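Local coordinates for mandelate racemase / muconate lactonizing enzyme, C-terminal domain protein (Pseudovibrio sp. JE062, PDB 4JHM) that is of unknown function but belongs to the enolase superfamily, with an N-terminal domain joined to a TIM-barrel-like C-terminal domain, at residues Phe161-Tyr172 with Gly190-Tyr201; Ala206-Glu214 with Arg235-Glu243. All blocks are in the same frame, centred on the assembly; numbering follows the deposited sequence.

Interaction 1. Residues Phe161-Tyr172 with Gly190-Tyr201; sequences FTAIKLHCYCVY and GIRFMLDTAGFY
Ile164 and Phe193 run alongside each other off neighbouring parallel strands, with Ile164 CB 4.1 Å from Phe193 CD1. Ile191 CG2 sits above the Phe193 ring near its margin. Further along, Leu195 has CG anti to its backbone N (chi1 -173°), and from there CD1 reaches Cys168 SG at 3.7 Å and Leu166 CB at 4.3 Å. Bulky branched and aromatic groups suit this buried face. Beyond the strands, the edge of Tyr172 meets the face of Tyr201 in an offset T-shaped pair, planes at 86°, and Thr197 CG2 touches the opposite face of Tyr201 near its margin.

Five backbone hydrogen bonds join the strands, running from Arg192 N to Thr162 O (3.2 Å) as far as Asp196 N to Leu166 O. The other face is more polar. Here Lys165 passes almost perpendicular to Met194 (selenomethionine), CB to CB 3.8 Å, and its NZ makes salt bridges to Glu324 and Glu222. His167 NE2 gives Asp196 OD2 a weak, bent bond of 3.3 Å, while His167 ND1 is bonded to Thr140 O. Asp196 OD1 accepts from Ala198 N at 2.7 Å, an Asx turn.

These are the strands of a beta-alpha-beta unit: helix 172-186 connects them and touches Leu195 and Cys168, while strands 133-139 and 220-222 continue the barrel sheet beyond them.

Interaction 2. Residues Ala206-Glu214 with Arg235-Glu243; sequences AMKMAKWME and RLVANTDLE
Leu236 and Leu242 press against one side of helix 206-214, and Ala210, with its small methyl, lets both come close: its CB lies 4.0 Å from Leu236 CD2 and 3.9 Å from Leu242 CD2. Leu242 CD2 also rests on Met213 CB at 3.7 Å, and Ala206 CB meets Leu236 CD1. Met207, a selenomethionine, bends at its second and third torsions so that the side chain runs opposite to those of Leu236 and Thr240, with SE 3.8 Å from Leu236 CD2. An unbranched, flexible chain can follow the contours of these two neighbours. Thr240 OG1 donates to Leu236 O and, in an ST turn, accepts from Leu242 N.

At the other end, around Glu214 and Asp241, the contact is looser and polar. Glu214 stretches out with CG anti to its backbone N (chi1 -176°), and its OE2 accepts from Asp241 N at 2.8 Å, the donor standing 37° out of the carboxylate plane. Arg235 reaches away from this contact to a salt bridge with Asp241 of a second subunit.

Glu214 OE2 also lies 4.2 Å from Asp241 OD2, so two like charges lie close together; Arg235 and Lys211 of a third subunit, both long and weak partners of Asp241, may partly offset them, consistent with an edge whose charge balance involves neighbouring subunits.

In the fold
Both interactions lie in the barrel domain, their centres 14 Å apart, and they follow one another along the chain: strand 192-196 of interaction 1 leads into helix 203-215 of interaction 2. Met209 joins them from that helix, its SE 3.8 Å from Leu195 CD2 and its CE 3.8 Å from Tyr172 CD1, whereas Met207 and Ala210 of the same helix serve 235-243. One helix therefore packs on strand 192-196 and Tyr172 with one side and on 235-243 with another. In enolase-superfamily barrels the active site lies at the C-terminal ends of the strands; His167 and Asp196, near those ends of their strands, therefore probably lie near that site. Interaction 2 lies farther out, at subunit contacts.

Interaction 1. Residues Phe161-Tyr172 with Gly190-Tyr201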
loop_
_atom_site.group_PDB
_atom_site.type_symbol
_atom_site.label_atom_id
_atom_site.label_comp_id
_atom_site.label_asym_id
_atom_site.label_seq_id
_atom_site.Cartn_x
_atom_site.Cartn_y
_atom_site.Cartn_z
ATOM N N PHE A 161 42.276 -13.121 13.522
ATOM C CA PHE A 161 41.025 -12.502 13.104
ATOM C C PHE A 161 40.286 -13.346 12.071
ATOM O O PHE A 161 40.890 -13.909 11.160
ATOM C CB PHE A 161 41.274 -11.107 12.527
ATOM C CG PHE A 161 41.499 -10.042 13.567
ATOM C CD1 PHE A 161 40.488 -9.688 14.448
ATOM C CD2 PHE A 161 42.714 -9.375 13.646
ATOM C CE1 PHE A 161 40.688 -8.702 15.395
ATOM C CE2 PHE A 161 42.917 -8.388 14.591
ATOM C CZ PHE A 161 41.900 -8.051 15.465
ATOM N N THR A 162 38.969 -13.400 12.221
ATOM C CA THR A 162 38.103 -14.224 11.386
ATOM C C THR A 162 37.372 -13.397 10.329
ATOM O O THR A 162 36.713 -13.943 9.446
ATOM C CB THR A 162 37.046 -14.908 12.266
ATOM O OG1 THR A 162 36.655 -14.007 13.319
ATOM C CG2 THR A 162 37.607 -16.185 12.871
ATOM N N ALA A 163 37.482 -12.078 10.436
ATOM C CA ALA A 163 36.744 -11.175 9.568
ATOM C C ALA A 163 37.432 -9.821 9.515
ATOM O O ALA A 163 38.029 -9.377 10.495
ATOM C CB ALA A 163 35.318 -11.018 10.069
ATOM N N ILE A 164 37.345 -9.167 8.364
ATOM C CA ILE A 164 37.953 -7.861 8.188
ATOM C C ILE A 164 36.984 -6.895 7.520
ATOM O O ILE A 164 36.460 -7.177 6.442
ATOM C CB ILE A 164 39.218 -7.961 7.324
ATOM C CG1 ILE A 164 40.246 -8.873 7.998
ATOM C CG2 ILE A 164 39.798 -6.575 7.080
ATOM C CD1 ILE A 164 41.521 -9.052 7.205
ATOM N N LYS A 165 36.735 -5.759 8.167
ATOM C CA LYS A 165 35.980 -4.687 7.538
ATOM C C LYS A 165 36.953 -3.635 7.038
ATOM O O LYS A 165 37.532 -2.884 7.822
ATOM C CB LYS A 165 34.967 -4.043 8.490
ATOM C CG LYS A 165 34.266 -2.842 7.863
ATOM C CD LYS A 165 33.176 -2.262 8.744
ATOM C CE LYS A 165 33.735 -1.352 9.824
ATOM N NZ LYS A 165 32.681 -0.936 10.794
ATOM N N LEU A 166 37.122 -3.590 5.724
ATOM C CA LEU A 166 38.010 -2.635 5.100
ATOM C C LEU A 166 37.407 -1.243 5.155
ATOM O O LEU A 166 36.260 -1.056 4.785
ATOM C CB LEU A 166 38.224 -3.005 3.634
ATOM C CG LEU A 166 38.692 -4.424 3.336
ATOM C CD1 LEU A 166 38.430 -4.757 1.877
ATOM C CD2 LEU A 166 40.163 -4.572 3.671
ATOM N N HIS A 167 38.176 -0.266 5.618
ATOM C CA HIS A 167 37.842 1.121 5.333
ATOM C C HIS A 167 38.554 1.468 4.041
ATOM O O HIS A 167 39.698 1.062 3.826
ATOM C CB HIS A 167 38.238 2.059 6.470
ATOM C CG HIS A 167 37.251 2.079 7.594
ATOM N ND1 HIS A 167 37.510 1.520 8.827
ATOM C CD2 HIS A 167 35.991 2.568 7.661
ATOM C CE1 HIS A 167 36.458 1.677 9.609
ATOM N NE2 HIS A 167 35.521 2.310 8.926
ATOM N N CYS A 168 37.864 2.191 3.169
ATOM C CA CYS A 168 38.341 2.388 1.812
ATOM C C CYS A 168 38.382 3.859 1.419
ATOM O O CYS A 168 38.181 4.750 2.246
ATOM C CB CYS A 168 37.454 1.609 0.839
ATOM S SG CYS A 168 35.727 2.131 0.848
ATOM N N TYR A 169 38.649 4.097 0.141
ATOM C CA TYR A 169 38.761 5.443 -0.387
ATOM C C TYR A 169 37.399 6.125 -0.445
ATOM O O TYR A 169 37.313 7.350 -0.452
ATOM C CB TYR A 169 39.409 5.397 -1.772
ATOM C CG TYR A 169 40.717 4.633 -1.779
ATOM C CD1 TYR A 169 41.902 5.250 -1.408
ATOM C CD2 TYR A 169 40.764 3.290 -2.137
ATOM C CE1 TYR A 169 43.100 4.557 -1.401
ATOM C CE2 TYR A 169 41.958 2.589 -2.134
ATOM C CZ TYR A 169 43.124 3.229 -1.766
ATOM O OH TYR A 169 44.320 2.547 -1.756
ATOM N N CYS A 170 36.335 5.328 -0.466
ATOM C CA CYS A 170 34.983 5.859 -0.586
ATOM C C CYS A 170 34.815 6.579 -1.921
ATOM O O CYS A 170 34.052 7.537 -2.040
ATOM C CB CYS A 170 34.666 6.784 0.587
ATOM S SG CYS A 170 34.799 5.942 2.178
ATOM N N VAL A 171 35.551 6.090 -2.915
ATOM C CA VAL A 171 35.443 6.539 -4.293
ATOM C C VAL A 171 35.313 5.282 -5.161
ATOM O O VAL A 171 36.304 4.629 -5.490
ATOM C CB VAL A 171 36.681 7.365 -4.707
ATOM C CG1 VAL A 171 36.672 7.653 -6.201
ATOM C CG2 VAL A 171 36.744 8.659 -3.907
ATOM N N TYR A 172 34.078 4.936 -5.503
ATOM C CA TYR A 172 33.780 3.729 -6.267
ATOM C C TYR A 172 34.951 3.231 -7.124
ATOM O O TYR A 172 35.337 2.071 -7.031
ATOM C CB TYR A 172 32.550 3.965 -7.151
ATOM C CG TYR A 172 32.131 2.748 -7.936
ATOM C CD1 TYR A 172 31.760 1.579 -7.290
ATOM C CD2 TYR A 172 32.099 2.768 -9.319
ATOM C CE1 TYR A 172 31.377 0.460 -8.002
ATOM C CE2 TYR A 172 31.721 1.651 -10.041
ATOM C CZ TYR A 172 31.363 0.501 -9.377
ATOM O OH TYR A 172 30.990 -0.612 -10.089
ATOM N N GLY A 190 38.525 -18.234 3.658
ATOM C CA GLY A 190 37.579 -18.437 4.744
ATOM C C GLY A 190 37.371 -17.162 5.542
ATOM O O GLY A 190 36.516 -17.105 6.421
ATOM N N ILE A 191 38.157 -16.134 5.234
ATOM C CA ILE A 191 38.034 -14.839 5.893
ATOM C C ILE A 191 36.798 -14.106 5.391
ATOM O O ILE A 191 36.532 -14.092 4.193
ATOM C CB ILE A 191 39.267 -13.956 5.628
ATOM C CG1 ILE A 191 40.531 -14.614 6.186
ATOM C CG2 ILE A 191 39.081 -12.583 6.255
ATOM C CD1 ILE A 191 40.540 -14.736 7.694
ATOM N N ARG A 192 36.055 -13.502 6.318
ATOM C CA ARG A 192 34.849 -12.743 5.990
ATOM C C ARG A 192 35.199 -11.270 5.790
ATOM O O ARG A 192 35.810 -10.657 6.662
ATOM C CB ARG A 192 33.817 -12.866 7.117
ATOM C CG ARG A 192 33.369 -14.286 7.435
ATOM C CD ARG A 192 32.705 -14.936 6.236
ATOM N NE ARG A 192 31.641 -14.098 5.682
ATOM C CZ ARG A 192 31.096 -14.272 4.482
ATOM N NH1 ARG A 192 31.507 -15.254 3.687
ATOM N NH2 ARG A 192 30.138 -13.459 4.071
ATOM N N PHE A 193 34.807 -10.703 4.652
ATOM C CA PHE A 193 35.152 -9.317 4.331
ATOM C C PHE A 193 33.938 -8.397 4.290
ATOM O O PHE A 193 32.874 -8.773 3.793
ATOM C CB PHE A 193 35.885 -9.242 2.990
ATOM C CG PHE A 193 37.315 -9.714 3.046
ATOM C CD1 PHE A 193 38.326 -8.859 3.454
ATOM C CD2 PHE A 193 37.648 -11.006 2.674
ATOM C CE1 PHE A 193 39.639 -9.287 3.497
ATOM C CE2 PHE A 193 38.963 -11.439 2.709
ATOM C CZ PHE A 193 39.959 -10.578 3.122
HETATM N N MSE A 194 34.120 -7.185 4.814
HETATM C CA MSE A 194 33.082 -6.155 4.819
HETATM C C MSE A 194 33.670 -4.884 4.274
HETATM O O MSE A 194 34.889 -4.720 4.236
HETATM C CB MSE A 194 32.570 -5.872 6.232
HETATM C CG MSE A 194 31.897 -7.081 6.867
HETATM SE SE MSE A 194 33.162 -8.051 8.033
HETATM C CE MSE A 194 32.139 -7.967 9.713
ATOM N N LEU A 195 32.802 -3.964 3.859
ATOM C CA LEU A 195 33.231 -2.710 3.255
ATOM C C LEU A 195 32.422 -1.547 3.812
ATOM O O LEU A 195 31.191 -1.607 3.846
ATOM C CB LEU A 195 33.045 -2.789 1.745
ATOM C CG LEU A 195 33.597 -1.629 0.922
ATOM C CD1 LEU A 195 35.105 -1.537 1.081
ATOM C CD2 LEU A 195 33.221 -1.810 -0.540
ATOM N N ASP A 196 33.111 -0.497 4.255
ATOM C CA ASP A 196 32.452 0.727 4.726
ATOM C C ASP A 196 32.746 1.893 3.772
ATOM O O ASP A 196 33.893 2.334 3.660
ATOM C CB ASP A 196 32.911 1.073 6.149
ATOM C CG ASP A 196 32.262 2.344 6.688
ATOM O OD1 ASP A 196 31.572 3.035 5.915
ATOM O OD2 ASP A 196 32.438 2.654 7.885
ATOM N N THR A 197 31.716 2.382 3.083
ATOM C CA THR A 197 31.885 3.478 2.128
ATOM C C THR A 197 31.340 4.803 2.681
ATOM O O THR A 197 31.064 5.740 1.925
ATOM C CB THR A 197 31.211 3.162 0.774
ATOM O OG1 THR A 197 29.811 2.935 0.972
ATOM C CG2 THR A 197 31.835 1.931 0.130
ATOM N N ALA A 198 31.172 4.861 4.000
ATOM C CA ALA A 198 30.868 6.105 4.707
ATOM C C ALA A 198 29.833 6.994 4.022
ATOM O O ALA A 198 29.890 8.215 4.128
ATOM C CB ALA A 198 32.151 6.887 4.926
ATOM N N GLY A 199 28.896 6.385 3.310
ATOM C CA GLY A 199 27.772 7.116 2.739
ATOM C C GLY A 199 28.076 7.984 1.532
ATOM O O GLY A 199 27.207 8.716 1.073
ATOM N N PHE A 200 29.284 7.893 0.989
ATOM C CA PHE A 200 29.680 8.809 -0.081
ATOM C C PHE A 200 29.431 8.321 -1.512
ATOM O O PHE A 200 29.626 9.078 -2.451
ATOM C CB PHE A 200 31.146 9.228 0.089
ATOM C CG PHE A 200 31.403 10.039 1.333
ATOM C CD1 PHE A 200 30.378 10.773 1.931
ATOM C CD2 PHE A 200 32.670 10.087 1.896
ATOM C CE1 PHE A 200 30.610 11.518 3.073
ATOM C CE2 PHE A 200 32.907 10.835 3.036
ATOM C CZ PHE A 200 31.876 11.551 3.625
ATOM N N TYR A 201 28.989 7.081 -1.688
ATOM C CA TYR A 201 28.684 6.570 -3.030
ATOM C C TYR A 201 27.396 7.160 -3.596
ATOM O O TYR A 201 26.606 7.777 -2.879
ATOM C CB TYR A 201 28.535 5.047 -3.018
ATOM C CG TYR A 201 29.821 4.255 -3.101
ATOM C CD1 TYR A 201 31.044 4.813 -2.750
ATOM C CD2 TYR A 201 29.798 2.927 -3.494
ATOM C CE1 TYR A 201 32.209 4.072 -2.815
ATOM C CE2 TYR A 201 30.952 2.176 -3.549
ATOM C CZ TYR A 201 32.156 2.752 -3.211
ATOM O OH TYR A 201 33.303 1.995 -3.279
#

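Interaction 2. Residues Ala206-Glu214 with Arg235-Glu243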
loop_
_atom_site.group_PDB
_atom_site.type_symbol
_atom_site.label_atom_id
_atom_site.label_comp_id
_atom_site.label_asym_id
_atom_site.label_seq_id
_atom_site.Cartn_x
_atom_site.Cartn_y
_atom_site.Cartn_z
ATOM N N ALA A 206 26.346 2.375 -5.492
ATOM C CA ALA A 206 26.017 1.540 -4.353
ATOM C C ALA A 206 25.478 0.210 -4.839
ATOM O O ALA A 206 25.908 -0.843 -4.384
ATOM C CB ALA A 206 24.994 2.233 -3.472
HETATM N N MSE A 207 24.540 0.264 -5.776
HETATM C CA MSE A 207 23.933 -0.950 -6.312
HETATM C C MSE A 207 24.943 -1.774 -7.057
HETATM O O MSE A 207 24.909 -2.993 -7.011
HETATM C CB MSE A 207 22.769 -0.598 -7.229
HETATM C CG MSE A 207 22.110 -1.861 -7.786
HETATM SE SE MSE A 207 21.215 -2.893 -6.362
HETATM C CE MSE A 207 19.594 -1.788 -6.230
ATOM N N LYS A 208 25.861 -1.125 -7.754
ATOM C CA LYS A 208 26.852 -1.850 -8.526
ATOM C C LYS A 208 27.768 -2.656 -7.600
ATOM O O LYS A 208 28.051 -3.830 -7.849
ATOM C CB LYS A 208 27.673 -0.877 -9.368
ATOM C CG LYS A 208 28.078 -1.429 -10.722
ATOM C CD LYS A 208 27.144 -0.962 -11.824
ATOM C CE LYS A 208 27.474 0.454 -12.267
ATOM N NZ LYS A 208 26.862 0.779 -13.588
HETATM N N MSE A 209 28.223 -2.018 -6.526
HETATM C CA MSE A 209 29.142 -2.651 -5.580
HETATM C C MSE A 209 28.468 -3.764 -4.836
HETATM O O MSE A 209 29.084 -4.794 -4.554
HETATM C CB MSE A 209 29.636 -1.610 -4.579
HETATM C CG MSE A 209 30.457 -2.220 -3.444
HETATM SE SE MSE A 209 32.256 -2.784 -4.040
HETATM C CE MSE A 209 32.861 -1.118 -4.895
ATOM N N ALA A 210 27.195 -3.565 -4.505
ATOM C CA ALA A 210 26.442 -4.537 -3.715
ATOM C C ALA A 210 26.252 -5.830 -4.495
ATOM O O ALA A 210 26.493 -6.922 -3.971
ATOM C CB ALA A 210 25.100 -3.958 -3.311
ATOM N N LYS A 211 25.827 -5.695 -5.750
ATOM C CA LYS A 211 25.687 -6.833 -6.648
ATOM C C LYS A 211 27.005 -7.586 -6.765
ATOM O O LYS A 211 27.030 -8.812 -6.785
ATOM C CB LYS A 211 25.228 -6.379 -8.035
ATOM C CG LYS A 211 23.763 -5.986 -8.110
ATOM C CD LYS A 211 23.255 -6.081 -9.541
ATOM C CE LYS A 211 21.880 -5.441 -9.713
ATOM N NZ LYS A 211 20.811 -6.071 -8.888
ATOM N N TRP A 212 28.106 -6.850 -6.837
ATOM C CA TRP A 212 29.417 -7.473 -6.899
ATOM C C TRP A 212 29.772 -8.162 -5.583
ATOM O O TRP A 212 30.245 -9.299 -5.580
ATOM C CB TRP A 212 30.481 -6.440 -7.253
ATOM C CG TRP A 212 31.849 -7.026 -7.389
ATOM C CD1 TRP A 212 32.485 -7.371 -8.546
ATOM C CD2 TRP A 212 32.754 -7.344 -6.323
ATOM N NE1 TRP A 212 33.729 -7.881 -8.267
ATOM C CE2 TRP A 212 33.918 -7.873 -6.910
ATOM C CE3 TRP A 212 32.691 -7.230 -4.930
ATOM C CZ2 TRP A 212 35.006 -8.288 -6.154
ATOM C CZ3 TRP A 212 33.771 -7.644 -4.181
ATOM C CH2 TRP A 212 34.913 -8.169 -4.792
HETATM N N MSE A 213 29.543 -7.477 -4.467
HETATM C CA MSE A 213 29.844 -8.043 -3.152
HETATM C C MSE A 213 28.969 -9.243 -2.940
HETATM O O MSE A 213 29.372 -10.196 -2.271
HETATM C CB MSE A 213 29.630 -7.008 -2.048
HETATM C CG MSE A 213 30.794 -6.026 -2.006
HETATM SE SE MSE A 213 30.432 -4.531 -0.781
HETATM C CE MSE A 213 30.180 -5.549 0.885
ATOM N N GLU A 214 27.768 -9.202 -3.520
ATOM C CA GLU A 214 26.799 -10.294 -3.414
ATOM C C GLU A 214 27.265 -11.548 -4.158
ATOM O O GLU A 214 27.047 -12.660 -3.687
ATOM C CB GLU A 214 25.435 -9.842 -3.954
ATOM C CG GLU A 214 24.305 -10.856 -3.813
ATOM C CD GLU A 214 23.066 -10.472 -4.616
ATOM O OE1 GLU A 214 23.223 -9.972 -5.754
ATOM O OE2 GLU A 214 21.934 -10.675 -4.119
ATOM N N ARG A 235 15.890 -0.080 -1.712
ATOM C CA ARG A 235 16.105 -0.724 -3.008
ATOM C C ARG A 235 17.332 -1.648 -2.981
ATOM O O ARG A 235 17.321 -2.724 -3.584
ATOM C CB ARG A 235 16.210 0.347 -4.097
ATOM C CG ARG A 235 16.958 -0.063 -5.350
ATOM C CD ARG A 235 17.047 1.093 -6.333
ATOM N NE ARG A 235 16.106 0.944 -7.440
ATOM C CZ ARG A 235 16.464 0.630 -8.678
ATOM N NH1 ARG A 235 15.547 0.505 -9.618
ATOM N NH2 ARG A 235 17.745 0.441 -8.977
ATOM N N LEU A 236 18.377 -1.248 -2.264
ATOM C CA LEU A 236 19.524 -2.140 -2.040
ATOM C C LEU A 236 19.119 -3.423 -1.310
ATOM O O LEU A 236 19.490 -4.525 -1.722
ATOM C CB LEU A 236 20.616 -1.431 -1.238
ATOM C CG LEU A 236 21.453 -0.427 -2.028
ATOM C CD1 LEU A 236 22.400 0.313 -1.100
ATOM C CD2 LEU A 236 22.213 -1.137 -3.135
ATOM N N VAL A 237 18.368 -3.271 -0.221
ATOM C CA VAL A 237 17.901 -4.409 0.567
ATOM C C VAL A 237 16.869 -5.242 -0.192
ATOM O O VAL A 237 16.748 -6.448 0.027
ATOM C CB VAL A 237 17.289 -3.947 1.908
ATOM C CG1 VAL A 237 16.545 -5.085 2.591
ATOM C CG2 VAL A 237 18.376 -3.402 2.824
ATOM N N ALA A 238 16.126 -4.607 -1.087
ATOM C CA ALA A 238 15.040 -5.304 -1.768
ATOM C C ALA A 238 15.522 -6.041 -3.010
ATOM O O ALA A 238 14.847 -6.951 -3.484
ATOM C CB ALA A 238 13.931 -4.330 -2.130
ATOM N N ASN A 239 16.681 -5.654 -3.535
ATOM C CA ASN A 239 17.157 -6.217 -4.794
ATOM C C ASN A 239 18.455 -7.023 -4.694
ATOM O O ASN A 239 18.994 -7.446 -5.715
ATOM C CB ASN A 239 17.305 -5.116 -5.843
ATOM C CG ASN A 239 15.971 -4.630 -6.363
ATOM O OD1 ASN A 239 15.475 -5.115 -7.376
ATOM N ND2 ASN A 239 15.375 -3.678 -5.664
ATOM N N THR A 240 18.949 -7.233 -3.475
ATOM C CA THR A 240 20.092 -8.115 -3.240
ATOM C C THR A 240 19.892 -8.889 -1.947
ATOM O O THR A 240 18.989 -8.594 -1.169
ATOM C CB THR A 240 21.423 -7.344 -3.113
ATOM O OG1 THR A 240 21.587 -6.878 -1.765
ATOM C CG2 THR A 240 21.481 -6.169 -4.084
ATOM N N ASP A 241 20.753 -9.874 -1.718
ATOM C CA ASP A 241 20.714 -10.664 -0.492
ATOM C C ASP A 241 21.846 -10.255 0.448
ATOM O O ASP A 241 22.004 -10.803 1.538
ATOM C CB ASP A 241 20.795 -12.151 -0.830
ATOM C CG ASP A 241 19.578 -12.637 -1.597
ATOM O OD1 ASP A 241 18.524 -11.964 -1.537
ATOM O OD2 ASP A 241 19.672 -13.691 -2.259
ATOM N N LEU A 242 22.626 -9.273 0.015
ATOM C CA LEU A 242 23.746 -8.776 0.791
ATOM C C LEU A 242 23.246 -7.970 1.985
ATOM O O LEU A 242 22.356 -7.130 1.845
ATOM C CB LEU A 242 24.616 -7.890 -0.101
ATOM C CG LEU A 242 25.875 -7.284 0.511
ATOM C CD1 LEU A 242 26.926 -8.361 0.706
ATOM C CD2 LEU A 242 26.398 -6.165 -0.376
ATOM N N GLU A 243 23.821 -8.222 3.157
ATOM C CA GLU A 243 23.496 -7.438 4.346
ATOM C C GLU A 243 23.846 -5.965 4.113
ATOM O O GLU A 243 24.988 -5.638 3.791
ATOM C CB GLU A 243 24.256 -7.983 5.562
ATOM C CG GLU A 243 23.966 -7.278 6.884
ATOM C CD GLU A 243 24.600 -7.982 8.076
ATOM O OE1 GLU A 243 25.211 -9.055 7.875
ATOM O OE2 GLU A 243 24.492 -7.464 9.212
#